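Local atomic coordinates of CELL WALL surface anchor family protein (Streptococcus pneumoniae, PDB entry 3ZGH), a protein that probably mediates bacterial adhesion to host cells by binding keratin 10 through this basic MSCRAMM-type domain of a serine-rich repeat surface protein. Residues L74-N88 against G146-S158. Sequence-based numbering, arbitrary orientation.
Sequences LGNISSMRPGYSIYN and GFFAKKGYGLTSS
The ammonium NZ of K150 reaches back to M80 O at 2.8 Å, nearly in line with the carbonyl (C=O...N angle 164°), tying loop 74-84 to the short helix 146-149. A bend at chi3 (87°) turns the amine onto that oxygen, while the aliphatic part of the chain lies obliquely across I77: K150 CG lies 4.0 Å from I77 CD1, and K150 CD passes beside M80 CB. The I77 methyl CD1 also rests on A149 O, and L74 CD2 touches K150 O at 3.4 Å. M80, extended until it bends at chi3, brings SD to 3.7 Å from G146 CA and against A149 CB. G146, with no side chain, brings its CA to 3.6 Å from R81 O. Backbone bonds hold the start of the helix: G146 N donates to Y84 O, and F147 N uses an in-plane lone pair of P82 O. Further along, N88 crosses L155 at about a right angle, N88 CB being 3.8 Å from L155 CD2; N88 ND2 then gives S157 OG a fairly straight bond (2.8 Å, 160°), with the oxygen close to the amide plane. S157 OG is also hydrogen-bonded to N111. The loop thus packs on the short helix, followed by a Schellman motif at G152, while the end of strand 85-87 and N88 meet strand 154-162 of the large antiparallel sheet in this MSCRAMM fold.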
loop_
_atom_site.group_PDB
_atom_site.type_symbol
_atom_site.label_atom_id
_atom_site.label_comp_id
_atom_site.label_asym_id
_atom_site.label_seq_id
_atom_site.Cartn_x
_atom_site.Cartn_y
_atom_site.Cartn_z
ATOM N N LEU A 74 -17.073 4.669 -5.783
ATOM C CA LEU A 74 -16.315 3.978 -6.814
ATOM C C LEU A 74 -16.397 4.779 -8.122
ATOM O O LEU A 74 -17.486 5.151 -8.543
ATOM C CB LEU A 74 -16.913 2.574 -7.044
ATOM C CG LEU A 74 -16.270 1.701 -8.115
ATOM C CD1 LEU A 74 -14.767 1.446 -7.831
ATOM C CD2 LEU A 74 -17.001 0.354 -8.232
ATOM N N GLY A 75 -15.251 5.008 -8.768
ATOM C CA GLY A 75 -15.231 5.620 -10.088
ATOM C C GLY A 75 -15.951 4.734 -11.102
ATOM O O GLY A 75 -16.290 3.587 -10.816
ATOM N N ASN A 76 -16.205 5.257 -12.293
ATOM C CA ASN A 76 -16.918 4.496 -13.294
ATOM C C ASN A 76 -15.979 3.513 -13.982
ATOM O O ASN A 76 -15.268 3.871 -14.926
ATOM C CB ASN A 76 -17.541 5.426 -14.335
ATOM C CG ASN A 76 -18.301 4.657 -15.410
ATOM O OD1 ASN A 76 -18.620 3.465 -15.240
ATOM N ND2 ASN A 76 -18.588 5.328 -16.524
ATOM N N ILE A 77 -15.956 2.271 -13.506
ATOM C CA ILE A 77 -15.124 1.255 -14.138
ATOM C C ILE A 77 -16.013 0.131 -14.665
ATOM O O ILE A 77 -15.613 -1.033 -14.708
ATOM C CB ILE A 77 -14.086 0.701 -13.164
ATOM C CG1 ILE A 77 -14.745 0.217 -11.878
ATOM C CG2 ILE A 77 -13.049 1.781 -12.818
ATOM C CD1 ILE A 77 -13.772 -0.534 -10.942
ATOM N N SER A 78 -17.228 0.491 -15.075
ATOM C CA SER A 78 -18.207 -0.502 -15.471
ATOM C C SER A 78 -17.714 -1.279 -16.697
ATOM O O SER A 78 -18.156 -2.390 -16.937
ATOM C CB SER A 78 -19.571 0.159 -15.744
ATOM O OG SER A 78 -19.460 1.172 -16.735
ATOM N N SER A 79 -16.791 -0.709 -17.459
ATOM C CA SER A 79 -16.295 -1.409 -18.632
ATOM C C SER A 79 -15.034 -2.257 -18.328
ATOM O O SER A 79 -14.450 -2.865 -19.230
ATOM C CB SER A 79 -16.030 -0.420 -19.772
ATOM O OG SER A 79 -14.790 0.229 -19.614
ATOM N N MET A 80 -14.629 -2.306 -17.062
ATOM C CA MET A 80 -13.458 -3.095 -16.691
ATOM C C MET A 80 -13.772 -4.563 -16.889
ATOM O O MET A 80 -14.812 -5.049 -16.475
ATOM C CB MET A 80 -13.038 -2.830 -15.234
ATOM C CG MET A 80 -11.771 -3.579 -14.821
ATOM S SD MET A 80 -11.322 -3.165 -13.152
ATOM C CE MET A 80 -10.676 -1.501 -13.291
ATOM N N ARG A 81 -12.910 -5.276 -17.598
ATOM C CA ARG A 81 -13.119 -6.710 -17.758
ATOM C C ARG A 81 -12.880 -7.474 -16.435
ATOM O O ARG A 81 -11.992 -7.118 -15.639
ATOM C CB ARG A 81 -12.279 -7.243 -18.923
ATOM C CG ARG A 81 -10.790 -7.415 -18.673
ATOM C CD ARG A 81 -10.054 -7.947 -19.936
ATOM N NE ARG A 81 -9.113 -9.035 -19.621
ATOM C CZ ARG A 81 -7.807 -8.878 -19.399
ATOM N NH1 ARG A 81 -7.240 -7.679 -19.455
ATOM N NH2 ARG A 81 -7.050 -9.937 -19.118
ATOM N N PRO A 82 -13.707 -8.503 -16.168
ATOM C CA PRO A 82 -13.607 -9.177 -14.865
ATOM C C PRO A 82 -12.229 -9.776 -14.616
ATOM O O PRO A 82 -11.826 -9.841 -13.456
ATOM C CB PRO A 82 -14.630 -10.318 -14.959
ATOM C CG PRO A 82 -15.556 -9.956 -16.077
ATOM C CD PRO A 82 -14.790 -9.040 -17.012
ATOM N N GLY A 83 -11.546 -10.259 -15.662
ATOM C CA GLY A 83 -10.241 -10.877 -15.492
ATOM C C GLY A 83 -9.036 -9.947 -15.592
ATOM O O GLY A 83 -7.898 -10.426 -15.481
ATOM N N TYR A 84 -9.259 -8.640 -15.820
ATOM C CA TYR A 84 -8.195 -7.641 -15.691
ATOM C C TYR A 84 -7.636 -7.785 -14.298
ATOM O O TYR A 84 -8.383 -8.111 -13.388
ATOM C CB TYR A 84 -8.789 -6.231 -15.818
ATOM C CG TYR A 84 -7.836 -5.068 -15.659
ATOM C CD1 TYR A 84 -6.813 -4.846 -16.573
ATOM C CD2 TYR A 84 -8.007 -4.152 -14.639
ATOM C CE1 TYR A 84 -5.965 -3.739 -16.450
ATOM C CE2 TYR A 84 -7.163 -3.045 -14.498
ATOM C CZ TYR A 84 -6.155 -2.845 -15.418
ATOM O OH TYR A 84 -5.328 -1.747 -15.312
ATOM N N SER A 85 -6.349 -7.535 -14.097
ATOM C CA SER A 85 -5.780 -7.687 -12.767
ATOM C C SER A 85 -4.620 -6.742 -12.506
ATOM O O SER A 85 -3.808 -6.493 -13.419
ATOM C CB SER A 85 -5.293 -9.135 -12.571
ATOM O OG SER A 85 -5.035 -9.357 -11.190
ATOM N N ILE A 86 -4.522 -6.251 -11.269
ATOM C CA ILE A 86 -3.421 -5.351 -10.887
ATOM C C ILE A 86 -2.625 -5.844 -9.667
ATOM O O ILE A 86 -3.174 -6.530 -8.811
ATOM C CB ILE A 86 -3.928 -3.925 -10.572
ATOM C CG1 ILE A 86 -4.986 -3.957 -9.477
ATOM C CG2 ILE A 86 -4.495 -3.252 -11.834
ATOM C CD1 ILE A 86 -5.277 -2.578 -8.883
ATOM N N TYR A 87 -1.334 -5.497 -9.620
ATOM C CA TYR A 87 -0.487 -5.676 -8.423
ATOM C C TYR A 87 -0.470 -4.381 -7.610
ATOM O O TYR A 87 -0.655 -3.302 -8.180
ATOM C CB TYR A 87 0.948 -5.962 -8.834
ATOM C CG TYR A 87 1.190 -7.279 -9.539
ATOM C CD1 TYR A 87 0.766 -8.481 -8.984
ATOM C CD2 TYR A 87 1.892 -7.321 -10.738
ATOM C CE1 TYR A 87 1.035 -9.686 -9.606
ATOM C CE2 TYR A 87 2.154 -8.509 -11.370
ATOM C CZ TYR A 87 1.719 -9.692 -10.807
ATOM O OH TYR A 87 1.990 -10.880 -11.442
ATOM N N ASN A 88 -0.227 -4.464 -6.290
ATOM C CA ASN A 88 0.002 -3.261 -5.472
ATOM C C ASN A 88 1.486 -3.132 -5.057
ATOM O O ASN A 88 1.834 -2.302 -4.219
ATOM C CB ASN A 88 -0.878 -3.264 -4.219
ATOM C CG ASN A 88 -0.474 -4.345 -3.206
ATOM O OD1 ASN A 88 0.234 -5.318 -3.557
ATOM N ND2 ASN A 88 -0.973 -4.213 -1.965
ATOM N N GLY A 146 -10.435 -7.670 -11.722
ATOM C CA GLY A 146 -11.492 -6.734 -12.077
ATOM C C GLY A 146 -12.827 -7.046 -11.411
ATOM O O GLY A 146 -13.493 -6.120 -10.979
ATOM N N PHE A 147 -13.253 -8.309 -11.318
ATOM C CA PHE A 147 -14.575 -8.544 -10.704
ATOM C C PHE A 147 -14.617 -8.099 -9.229
ATOM O O PHE A 147 -15.688 -7.738 -8.720
ATOM C CB PHE A 147 -15.082 -9.997 -10.863
ATOM C CG PHE A 147 -14.164 -11.013 -10.293
ATOM C CD1 PHE A 147 -14.156 -11.275 -8.929
ATOM C CD2 PHE A 147 -13.293 -11.704 -11.114
ATOM C CE1 PHE A 147 -13.277 -12.209 -8.395
ATOM C CE2 PHE A 147 -12.422 -12.641 -10.603
ATOM C CZ PHE A 147 -12.402 -12.897 -9.236
ATOM N N PHE A 148 -13.472 -8.088 -8.538
ATOM C CA PHE A 148 -13.427 -7.521 -7.181
ATOM C C PHE A 148 -13.367 -5.973 -7.215
ATOM O O PHE A 148 -14.061 -5.285 -6.439
ATOM C CB PHE A 148 -12.222 -8.062 -6.391
ATOM C CG PHE A 148 -12.406 -9.476 -5.841
ATOM C CD1 PHE A 148 -13.655 -9.944 -5.448
ATOM C CD2 PHE A 148 -11.305 -10.320 -5.692
ATOM C CE1 PHE A 148 -13.793 -11.222 -4.913
ATOM C CE2 PHE A 148 -11.444 -11.591 -5.173
ATOM C CZ PHE A 148 -12.691 -12.050 -4.786
ATOM N N ALA A 149 -12.520 -5.426 -8.085
ATOM C CA ALA A 149 -12.354 -3.967 -8.187
ATOM C C ALA A 149 -13.715 -3.319 -8.432
ATOM O O ALA A 149 -14.030 -2.267 -7.881
ATOM C CB ALA A 149 -11.390 -3.635 -9.320
ATOM N N LYS A 150 -14.540 -3.984 -9.234
ATOM C CA LYS A 150 -15.823 -3.435 -9.644
ATOM C C LYS A 150 -16.874 -3.493 -8.537
ATOM O O LYS A 150 -17.929 -2.852 -8.644
ATOM C CB LYS A 150 -16.335 -4.162 -10.883
ATOM C CG LYS A 150 -15.512 -3.903 -12.126
ATOM C CD LYS A 150 -15.817 -4.941 -13.223
ATOM C CE LYS A 150 -16.991 -4.515 -14.064
ATOM N NZ LYS A 150 -17.226 -5.472 -15.191
ATOM N N LYS A 151 -16.596 -4.257 -7.486
ATOM C CA LYS A 151 -17.445 -4.262 -6.307
ATOM C C LYS A 151 -16.994 -3.189 -5.303
ATOM O O LYS A 151 -17.571 -3.073 -4.229
ATOM C CB LYS A 151 -17.421 -5.634 -5.615
ATOM C CG LYS A 151 -18.100 -6.804 -6.429
ATOM C CD LYS A 151 -17.977 -8.118 -5.658
ATOM C CE LYS A 151 -18.442 -9.340 -6.467
ATOM N NZ LYS A 151 -19.917 -9.367 -6.680
ATOM N N GLY A 152 -15.962 -2.421 -5.626
ATOM C CA GLY A 152 -15.485 -1.410 -4.681
ATOM C C GLY A 152 -14.464 -1.989 -3.710
ATOM O O GLY A 152 -14.202 -1.394 -2.672
ATOM N N TYR A 153 -13.900 -3.161 -4.032
ATOM C CA TYR A 153 -12.926 -3.776 -3.133
ATOM C C TYR A 153 -11.532 -3.181 -3.326
ATOM O O TYR A 153 -11.227 -2.591 -4.374
ATOM C CB TYR A 153 -12.855 -5.289 -3.315
ATOM C CG TYR A 153 -14.123 -6.039 -2.930
ATOM C CD1 TYR A 153 -15.194 -5.382 -2.336
ATOM C CD2 TYR A 153 -14.234 -7.407 -3.148
ATOM C CE1 TYR A 153 -16.363 -6.070 -1.976
ATOM C CE2 TYR A 153 -15.397 -8.118 -2.785
ATOM C CZ TYR A 153 -16.460 -7.433 -2.207
ATOM O OH TYR A 153 -17.616 -8.090 -1.837
ATOM N N GLY A 154 -10.679 -3.362 -2.327
ATOM C CA GLY A 154 -9.294 -2.935 -2.451
ATOM C C GLY A 154 -8.314 -4.068 -2.213
ATOM O O GLY A 154 -8.632 -5.091 -1.615
ATOM N N LEU A 155 -7.100 -3.871 -2.685
ATOM C CA LEU A 155 -6.023 -4.817 -2.473
ATOM C C LEU A 155 -5.142 -4.222 -1.377
ATOM O O LEU A 155 -4.552 -3.128 -1.555
ATOM C CB LEU A 155 -5.235 -4.976 -3.768
ATOM C CG LEU A 155 -4.040 -5.927 -3.734
ATOM C CD1 LEU A 155 -4.450 -7.308 -3.281
ATOM C CD2 LEU A 155 -3.403 -5.981 -5.117
ATOM N N THR A 156 -5.057 -4.936 -0.250
ATOM C CA THR A 156 -4.508 -4.379 0.987
ATOM C C THR A 156 -3.351 -5.240 1.482
ATOM O O THR A 156 -3.415 -6.495 1.427
ATOM C CB THR A 156 -5.611 -4.284 2.069
ATOM O OG1 THR A 156 -6.660 -3.386 1.634
ATOM C CG2 THR A 156 -5.051 -3.801 3.425
ATOM N N SER A 157 -2.273 -4.574 1.919
ATOM C CA SER A 157 -1.110 -5.231 2.472
ATOM C C SER A 157 -0.831 -4.565 3.818
ATOM O O SER A 157 -1.028 -3.327 3.958
ATOM C CB SER A 157 0.086 -5.047 1.536
ATOM O OG SER A 157 -0.088 -5.711 0.268
ATOM N N SER A 158 -0.405 -5.340 4.822
ATOM C CA SER A 158 -0.075 -4.720 6.112
ATOM C C SER A 158 1.134 -5.406 6.701
ATOM O O SER A 158 1.382 -6.600 6.437
ATOM C CB SER A 158 -1.236 -4.799 7.112
ATOM O OG SER A 158 -1.547 -6.170 7.359
#